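Long-range contact in iron-chelator utilization protein (Thermobifida fusca TM51, PDB 4YHB), which binds flavin-adenine dinucleotide and probably helps release iron from siderophores by reducing the chelated metal: residues R31-I42 against R99-V107. Residues are numbered along the deposited sequence; the frame is centred on the assembly and turned at random.
Sequences RMVRVDLGGSDI and RLLTIDFVV. Unlike the reference sequence in segment 99-107: Arg-99 (reference Gly). With FAD (flavin-adenine dinucleotide), chain C.
Arg-34 and Asp-104 face each other as a non-hydrogen-bonded pair of the antiparallel strands 32-38 and 100-106, and their side chains run side by side. Arg-34 CB already lies 3.3 Å from Asp-104 OD1. With CG anti to the backbone N (chi1 176°), the chain next sets CG against Thr-102 CG2 at 3.5 Å, and CD stays beside the same methyl. A bend at chi3 (-66°) then turns the guanidinium onto the carboxylate: NE bonds to Asp-104 OD1 and NH2 to Asp-104 OD2, both at 2.8 Å. Each oxygen offers its syn lone pair, and the two planes lie only 4° apart, a side-on bidentate salt bridge that fixes the rotation of both groups. Shortening Arg-34 to an alanine is likely to leave the buried carboxylate of Asp-104 without its close cationic mate, because Arg-92 is no more than a long, weak ion partner.

On the same face, Thr-102 OG1 donates to Asp-36 OD1 at 2.6 Å, arriving from above the carboxylate plane, while Asn-24 binds OD2. Farther along, Met-32 CE meets Val-106 CG2 at 3.6 Å. The other face is apolar: Val-35 CG2 packs against Phe-105 CE1, and Leu-37 CD1 reaches Ile-103 CG1. Backbone hydrogen bonds join the strands from Arg-31 to Leu-37, and on the side of 100-106 turned away from 32-38 the backbone supplies Asp-104 O to FAD N3 and Val-106 N to FAD O2, each at 2.9 Å, thereby reading the pyrimidine end of the isoalloxazine.

Both strands belong to the closed antiparallel barrel of the FAD-binding domain, where 32-38 is flanked by 17-29 and 100-106 by 86-95. Helix 112-118 covers Val-33 and Phe-105 on the apolar face and also touches Val-107 just past the strand end.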
ATOM      1  N   ARG A  31      -7.051  14.150   2.560  1.00 17.91           N
ATOM      2  CA  ARG A  31      -6.830  13.038   3.494  1.00 20.19           C
ATOM      3  C   ARG A  31      -5.632  12.142   3.163  1.00 19.31           C
ATOM      4  O   ARG A  31      -5.538  11.024   3.669  1.00 17.18           O
ATOM      5  CB  ARG A  31      -8.068  12.156   3.559  1.00 19.51           C
ATOM      6  CG  ARG A  31      -9.336  12.900   3.976  1.00 20.26           C
ATOM      7  CD  ARG A  31     -10.520  11.986   3.706  1.00 24.62           C
ATOM      8  NE  ARG A  31     -11.800  12.480   4.209  1.00 27.66           N
ATOM      9  CZ  ARG A  31     -12.596  13.302   3.547  1.00 29.06           C
ATOM     10  NH1 ARG A  31     -12.217  13.764   2.359  1.00 31.67           N
ATOM     11  NH2 ARG A  31     -13.772  13.660   4.076  1.00 25.55           N
ATOM     12  N   MET A  32      -4.746  12.613   2.296  1.00 17.95           N
ATOM     13  CA  MET A  32      -3.545  11.853   1.971  1.00 21.13           C
ATOM     14  C   MET A  32      -2.319  12.751   1.879  1.00 19.69           C
ATOM     15  O   MET A  32      -2.357  13.818   1.260  1.00 22.32           O
ATOM     16  CB  MET A  32      -3.710  11.078   0.659  1.00 20.65           C
ATOM     17  CG  MET A  32      -2.596  10.044   0.496  1.00 30.91           C
ATOM     18  SD  MET A  32      -3.062   8.524  -0.320  1.00 48.12           S
ATOM     19  CE  MET A  32      -4.446   7.970   0.670  1.00 91.21           C
ATOM     20  N   VAL A  33      -1.231  12.306   2.495  1.00 19.53           N
ATOM     21  CA  VAL A  33      -0.004  13.076   2.488  1.00 18.32           C
ATOM     22  C   VAL A  33       1.130  12.206   1.954  1.00 19.77           C
ATOM     23  O   VAL A  33       1.273  11.036   2.331  1.00 20.93           O
ATOM     24  CB  VAL A  33       0.321  13.632   3.892  1.00 20.82           C
ATOM     25  CG1 VAL A  33       0.594  12.506   4.893  1.00 21.63           C
ATOM     26  CG2 VAL A  33       1.499  14.576   3.817  1.00 21.57           C
ATOM     27  N   ARG A  34       1.898  12.783   1.032  1.00 18.43           N
ATOM     28  CA  ARG A  34       2.977  12.091   0.352  1.00 18.53           C
ATOM     29  C   ARG A  34       4.271  12.598   0.945  1.00 19.80           C
ATOM     30  O   ARG A  34       4.515  13.810   0.978  1.00 20.85           O
ATOM     31  CB  ARG A  34       2.905  12.337  -1.160  1.00 22.89           C
ATOM     32  CG  ARG A  34       4.045  11.743  -1.957  1.00 26.50           C
ATOM     33  CD  ARG A  34       3.727  11.711  -3.442  1.00 30.31           C
ATOM     34  NE  ARG A  34       2.629  10.788  -3.719  1.00 24.76           N
ATOM     35  CZ  ARG A  34       1.983  10.710  -4.876  1.00 27.06           C
ATOM     36  NH1 ARG A  34       2.304  11.515  -5.882  1.00 28.49           N
ATOM     37  NH2 ARG A  34       1.005   9.830  -5.019  1.00 26.67           N
ATOM     38  N   VAL A  35       5.079  11.666   1.449  1.00 19.47           N
ATOM     39  CA  VAL A  35       6.266  11.997   2.218  1.00 15.17           C
ATOM     40  C   VAL A  35       7.485  11.383   1.540  1.00 21.65           C
ATOM     41  O   VAL A  35       7.462  10.195   1.199  1.00 18.78           O
ATOM     42  CB  VAL A  35       6.131  11.470   3.669  1.00 19.16           C
ATOM     43  CG1 VAL A  35       7.412  11.697   4.468  1.00 22.16           C
ATOM     44  CG2 VAL A  35       4.921  12.106   4.362  1.00 23.31           C
ATOM     45  N   ASP A  36       8.534  12.180   1.322  1.00 19.19           N
ATOM     46  CA  ASP A  36       9.807  11.624   0.853  1.00 21.26           C
ATOM     47  C   ASP A  36      10.769  11.480   2.031  1.00 22.21           C
ATOM     48  O   ASP A  36      11.000  12.460   2.747  1.00 20.37           O
ATOM     49  CB  ASP A  36      10.449  12.509  -0.224  1.00 21.85           C
ATOM     50  CG  ASP A  36       9.612  12.618  -1.494  1.00 32.30           C
ATOM     51  OD1 ASP A  36       8.842  11.679  -1.810  1.00 31.44           O
ATOM     52  OD2 ASP A  36       9.732  13.659  -2.188  1.00 33.33           O
ATOM     53  N   LEU A  37      11.317  10.271   2.220  1.00 18.13           N
ATOM     54  CA  LEU A  37      12.261   9.971   3.300  1.00 18.92           C
ATOM     55  C   LEU A  37      13.663   9.772   2.723  1.00 19.12           C
ATOM     56  O   LEU A  37      13.820   9.107   1.703  1.00 21.42           O
ATOM     57  CB  LEU A  37      11.839   8.711   4.069  1.00 21.12           C
ATOM     58  CG  LEU A  37      10.450   8.741   4.727  1.00 23.45           C
ATOM     59  CD1 LEU A  37      10.008   7.333   5.124  1.00 24.02           C
ATOM     60  CD2 LEU A  37      10.525   9.624   5.954  1.00 21.12           C
ATOM     61  N   GLY A  38      14.673  10.342   3.369  1.00 21.23           N
ATOM     62  CA  GLY A  38      16.041  10.208   2.886  1.00 19.45           C
ATOM     63  C   GLY A  38      17.027  10.048   4.021  1.00 24.07           C
ATOM     64  O   GLY A  38      16.625   9.939   5.179  1.00 21.38           O
ATOM     65  N   GLY A  39      18.319  10.057   3.690  1.00 25.92           N
ATOM     66  CA  GLY A  39      19.373   9.919   4.682  1.00 26.63           C
ATOM     67  C   GLY A  39      20.335   8.833   4.235  1.00 25.06           C
ATOM     68  O   GLY A  39      19.984   8.000   3.407  1.00 25.56           O
ATOM     69  N   SER A  40      21.553   8.836   4.770  1.00 28.27           N
ATOM     70  CA  SER A  40      22.566   7.894   4.311  1.00 28.74           C
ATOM     71  C   SER A  40      22.183   6.427   4.539  1.00 26.77           C
ATOM     72  O   SER A  40      22.659   5.550   3.817  1.00 27.01           O
ATOM     73  CB  SER A  40      23.916   8.192   4.990  1.00 33.44           C
ATOM     74  OG  SER A  40      23.799   8.164   6.404  1.00 36.57           O
ATOM     75  N   ASP A  41      21.319   6.143   5.514  1.00 26.63           N
ATOM     76  CA  ASP A  41      20.896   4.751   5.725  1.00 29.81           C
ATOM     77  C   ASP A  41      20.162   4.175   4.512  1.00 26.96           C
ATOM     78  O   ASP A  41      20.005   2.962   4.410  1.00 28.15           O
ATOM     79  CB  ASP A  41      19.995   4.599   6.965  1.00 26.64           C
ATOM     80  CG  ASP A  41      20.772   4.578   8.262  1.00 31.56           C
ATOM     81  OD1 ASP A  41      22.021   4.624   8.196  1.00 34.49           O
ATOM     82  OD2 ASP A  41      20.141   4.489   9.348  1.00 25.21           O
ATOM     83  N   ILE A  42      19.718   5.025   3.586  1.00 28.87           N
ATOM     84  CA  ILE A  42      18.925   4.524   2.460  1.00 25.62           C
ATOM     85  C   ILE A  42      19.780   3.707   1.486  1.00 26.36           C
ATOM     86  O   ILE A  42      19.251   3.004   0.622  1.00 24.91           O
ATOM     87  CB  ILE A  42      18.210   5.669   1.700  1.00 26.92           C
ATOM     88  CG1 ILE A  42      16.903   5.154   1.080  1.00 29.51           C
ATOM     89  CG2 ILE A  42      19.103   6.283   0.639  1.00 28.12           C
ATOM     90  CD1 ILE A  42      16.037   6.244   0.479  1.00 22.77           C
ATOM     91  N   ARG A  99      17.998   9.109  -4.066  1.00 28.46           N
ATOM     92  CA  ARG A  99      18.131   8.498  -2.745  1.00 28.73           C
ATOM     93  C   ARG A  99      16.971   8.914  -1.858  1.00 24.01           C
ATOM     94  O   ARG A  99      17.170   9.398  -0.746  1.00 23.05           O
ATOM     95  CB  ARG A  99      19.467   8.870  -2.093  1.00 33.32           C
ATOM     96  CG  ARG A  99      20.665   8.478  -2.938  1.00 37.63           C
ATOM     97  CD  ARG A  99      21.973   8.549  -2.156  1.00 48.67           C
ATOM     98  NE  ARG A  99      22.581   7.226  -2.038  1.00 62.37           N
ATOM     99  CZ  ARG A  99      22.901   6.639  -0.888  1.00 63.40           C
ATOM    100  NH1 ARG A  99      22.694   7.259   0.270  1.00 60.16           N
ATOM    101  NH2 ARG A  99      23.442   5.430  -0.900  1.00 66.05           N
ATOM    102  N   LEU A 100      15.760   8.731  -2.368  1.00 24.18           N
ATOM    103  CA  LEU A 100      14.557   9.124  -1.640  1.00 26.32           C
ATOM    104  C   LEU A 100      13.492   8.028  -1.696  1.00 23.01           C
ATOM    105  O   LEU A 100      13.222   7.480  -2.759  1.00 26.84           O
ATOM    106  CB  LEU A 100      13.987  10.428  -2.212  1.00 26.28           C
ATOM    107  CG  LEU A 100      14.676  11.768  -1.942  1.00 27.34           C
ATOM    108  CD1 LEU A 100      13.937  12.896  -2.679  1.00 28.61           C
ATOM    109  CD2 LEU A 100      14.772  12.073  -0.441  1.00 27.39           C
ATOM    110  N   LEU A 101      12.910   7.715  -0.540  1.00 22.55           N
ATOM    111  CA  LEU A 101      11.818   6.752  -0.428  1.00 21.27           C
ATOM    112  C   LEU A 101      10.513   7.503  -0.246  1.00 20.40           C
ATOM    113  O   LEU A 101      10.371   8.246   0.722  1.00 20.42           O
ATOM    114  CB  LEU A 101      12.049   5.807   0.756  1.00 21.70           C
ATOM    115  CG  LEU A 101      10.865   4.967   1.241  1.00 19.20           C
ATOM    116  CD1 LEU A 101      10.349   4.063   0.127  1.00 20.38           C
ATOM    117  CD2 LEU A 101      11.232   4.146   2.496  1.00 18.23           C
ATOM    118  N   THR A 102       9.564   7.304  -1.164  1.00 18.66           N
ATOM    119  CA  THR A 102       8.276   7.987  -1.086  1.00 19.78           C
ATOM    120  C   THR A 102       7.193   7.080  -0.497  1.00 19.28           C
ATOM    121  O   THR A 102       7.022   5.928  -0.921  1.00 19.72           O
ATOM    122  CB  THR A 102       7.813   8.487  -2.465  1.00 20.80           C
ATOM    123  OG1 THR A 102       8.796   9.379  -2.991  1.00 23.41           O
ATOM    124  CG2 THR A 102       6.476   9.228  -2.352  1.00 20.57           C
ATOM    125  N   ILE A 103       6.483   7.607   0.492  1.00 16.61           N
ATOM    126  CA  ILE A 103       5.390   6.897   1.142  1.00 17.44           C
ATOM    127  C   ILE A 103       4.133   7.753   1.143  1.00 18.35           C
ATOM    128  O   ILE A 103       4.178   8.927   1.542  1.00 17.75           O
ATOM    129  CB  ILE A 103       5.707   6.551   2.608  1.00 18.02           C
ATOM    130  CG1 ILE A 103       7.094   5.916   2.752  1.00 22.91           C
ATOM    131  CG2 ILE A 103       4.565   5.699   3.219  1.00 18.46           C
ATOM    132  CD1 ILE A 103       7.150   4.457   2.510  1.00 20.68           C
ATOM    133  N   ASP A 104       3.018   7.163   0.717  1.00 16.77           N
ATOM    134  CA  ASP A 104       1.717   7.822   0.805  1.00 17.43           C
ATOM    135  C   ASP A 104       0.955   7.370   2.055  1.00 17.67           C
ATOM    136  O   ASP A 104       0.631   6.183   2.191  1.00 19.36           O
ATOM    137  CB  ASP A 104       0.880   7.512  -0.449  1.00 19.60           C
ATOM    138  CG  ASP A 104       1.296   8.331  -1.648  1.00 23.02           C
ATOM    139  OD1 ASP A 104       2.247   9.116  -1.518  1.00 22.61           O
ATOM    140  OD2 ASP A 104       0.667   8.198  -2.725  1.00 25.66           O
ATOM    141  N   PHE A 105       0.653   8.310   2.951  1.00 17.34           N
ATOM    142  CA  PHE A 105      -0.058   8.014   4.198  1.00 16.02           C
ATOM    143  C   PHE A 105      -1.521   8.444   4.125  1.00 17.55           C
ATOM    144  O   PHE A 105      -1.805   9.595   3.777  1.00 17.75           O
ATOM    145  CB  PHE A 105       0.542   8.758   5.394  1.00 17.51           C
ATOM    146  CG  PHE A 105       1.934   8.352   5.764  1.00 18.11           C
ATOM    147  CD1 PHE A 105       3.018   8.806   5.040  1.00 17.49           C
ATOM    148  CD2 PHE A 105       2.156   7.584   6.902  1.00 20.64           C
ATOM    149  CE1 PHE A 105       4.325   8.452   5.416  1.00 20.06           C
ATOM    150  CE2 PHE A 105       3.450   7.223   7.284  1.00 22.19           C
ATOM    151  CZ  PHE A 105       4.534   7.658   6.541  1.00 19.52           C
ATOM    152  N   VAL A 106      -2.437   7.564   4.517  1.00 16.65           N
ATOM    153  CA  VAL A 106      -3.797   8.023   4.796  1.00 17.15           C
ATOM    154  C   VAL A 106      -3.757   8.839   6.078  1.00 18.68           C
ATOM    155  O   VAL A 106      -3.184   8.407   7.076  1.00 18.05           O
ATOM    156  CB  VAL A 106      -4.806   6.881   4.972  1.00 20.03           C
ATOM    157  CG1 VAL A 106      -6.184   7.455   5.434  1.00 17.09           C
ATOM    158  CG2 VAL A 106      -4.962   6.098   3.686  1.00 20.73           C
ATOM    159  N   VAL A 107      -4.348  10.026   6.051  1.00 18.21           N
ATOM    160  CA  VAL A 107      -4.419  10.843   7.255  1.00 17.75           C
ATOM    161  C   VAL A 107      -5.754  10.543   7.909  1.00 22.48           C
ATOM    162  O   VAL A 107      -6.790  10.797   7.312  1.00 19.82           O
ATOM    163  CB  VAL A 107      -4.275  12.348   6.926  1.00 25.22           C
ATOM    164  CG1 VAL A 107      -4.260  13.190   8.195  1.00 25.20           C
ATOM    165  CG2 VAL A 107      -3.013  12.583   6.090  1.00 22.00           C
TER
HETATM  166  PA  FAD C 301      -3.757   1.318  13.896  1.00 21.82           P
HETATM  167  O1A FAD C 301      -3.156   1.466  15.301  1.00 20.87           O
HETATM  168  O2A FAD C 301      -3.191   0.051  13.150  1.00 17.84           O
HETATM  169  O5B FAD C 301      -5.334   1.034  14.063  1.00 21.56           O
HETATM  170  C5B FAD C 301      -6.085   1.754  14.973  1.00 21.87           C
HETATM  171  C4B FAD C 301      -7.553   1.795  14.504  1.00 22.20           C
HETATM  172  O4B FAD C 301      -7.714   2.562  13.342  1.00 23.45           O
HETATM  173  C3B FAD C 301      -8.098   0.462  14.207  1.00 23.19           C
HETATM  174  O3B FAD C 301      -9.412   0.468  14.665  1.00 26.54           O
HETATM  175  C2B FAD C 301      -8.060   0.372  12.786  1.00 20.03           C
HETATM  176  O2B FAD C 301      -9.107  -0.411  12.223  1.00 22.20           O
HETATM  177  C1B FAD C 301      -8.252   1.761  12.344  1.00 21.50           C
HETATM  178  N9A FAD C 301      -7.607   2.108  11.085  1.00 20.62           N
HETATM  179  C8A FAD C 301      -6.388   1.712  10.659  1.00 21.27           C
HETATM  180  N7A FAD C 301      -6.151   2.263   9.461  1.00 21.62           N
HETATM  181  C5A FAD C 301      -7.208   3.046   9.144  1.00 18.92           C
HETATM  182  C6A FAD C 301      -7.529   3.852   8.052  1.00 22.14           C
HETATM  183  N6A FAD C 301      -6.611   3.984   6.976  1.00 17.97           N
HETATM  184  N1A FAD C 301      -8.701   4.510   8.034  1.00 21.45           N
HETATM  185  C2A FAD C 301      -9.575   4.396   9.057  1.00 21.59           C
HETATM  186  N3A FAD C 301      -9.298   3.632  10.118  1.00 22.61           N
HETATM  187  C4A FAD C 301      -8.137   2.944  10.171  1.00 21.02           C
HETATM  188  N1  FAD C 301      -1.785   2.507   4.630  1.00 15.73           N
HETATM  189  C2  FAD C 301      -1.525   3.695   4.083  1.00 17.67           C
HETATM  190  O2  FAD C 301      -2.085   4.695   4.504  1.00 15.75           O
HETATM  191  N3  FAD C 301      -0.619   3.752   3.058  1.00 16.35           N
HETATM  192  C4  FAD C 301       0.007   2.650   2.594  1.00 16.61           C
HETATM  193  O4  FAD C 301       0.813   2.769   1.682  1.00 16.97           O
HETATM  194  C4X FAD C 301      -0.254   1.393   3.142  1.00 16.94           C
HETATM  195  N5  FAD C 301       0.351   0.229   2.703  1.00 19.03           N
HETATM  196  C5X FAD C 301       0.060  -0.951   3.299  1.00 17.54           C
HETATM  197  C6  FAD C 301       0.676  -2.129   2.864  1.00 19.70           C
HETATM  198  C7  FAD C 301       0.417  -3.225   3.404  1.00 18.41           C
HETATM  199  C7M FAD C 301       1.159  -4.450   2.836  1.00 17.84           C
HETATM  200  C8  FAD C 301      -0.362  -3.427   4.349  1.00 16.34           C
HETATM  201  C8M FAD C 301      -0.650  -4.772   4.955  1.00 20.12           C
HETATM  202  C9  FAD C 301      -1.049  -2.377   4.896  1.00 17.20           C
HETATM  203  C9A FAD C 301      -0.917  -0.932   4.416  1.00 15.71           C
HETATM  204  N10 FAD C 301      -1.492   0.193   4.809  1.00 18.08           N
HETATM  205  C10 FAD C 301      -1.192   1.362   4.202  1.00 16.31           C
HETATM  206  C1' FAD C 301      -2.478   0.163   5.912  1.00 15.48           C
HETATM  207  C2' FAD C 301      -1.877   0.504   7.240  1.00 16.98           C
HETATM  208  O2' FAD C 301      -0.906  -0.414   7.554  1.00 17.67           O
HETATM  209  C3' FAD C 301      -3.029   0.508   8.306  1.00 19.30           C
HETATM  210  O3' FAD C 301      -3.993   1.410   7.864  1.00 16.51           O
HETATM  211  C4' FAD C 301      -2.591   0.740   9.727  1.00 20.18           C
HETATM  212  O4' FAD C 301      -3.535   0.260  10.587  1.00 19.00           O
HETATM  213  C5' FAD C 301      -2.385   2.225  10.069  1.00 18.16           C
HETATM  214  O5' FAD C 301      -1.653   2.422  11.254  1.00 19.43           O
HETATM  215  P   FAD C 301      -2.376   3.242  12.395  1.00 19.29           P
HETATM  216  O1P FAD C 301      -1.329   3.207  13.532  1.00 20.74           O
HETATM  217  O2P FAD C 301      -2.862   4.538  11.691  1.00 19.95           O
HETATM  218  O3P FAD C 301      -3.646   2.757  13.202  1.00 22.02           O
HETATM  219  O   HOH W   1      18.829  10.659   0.929  1.00 27.17           O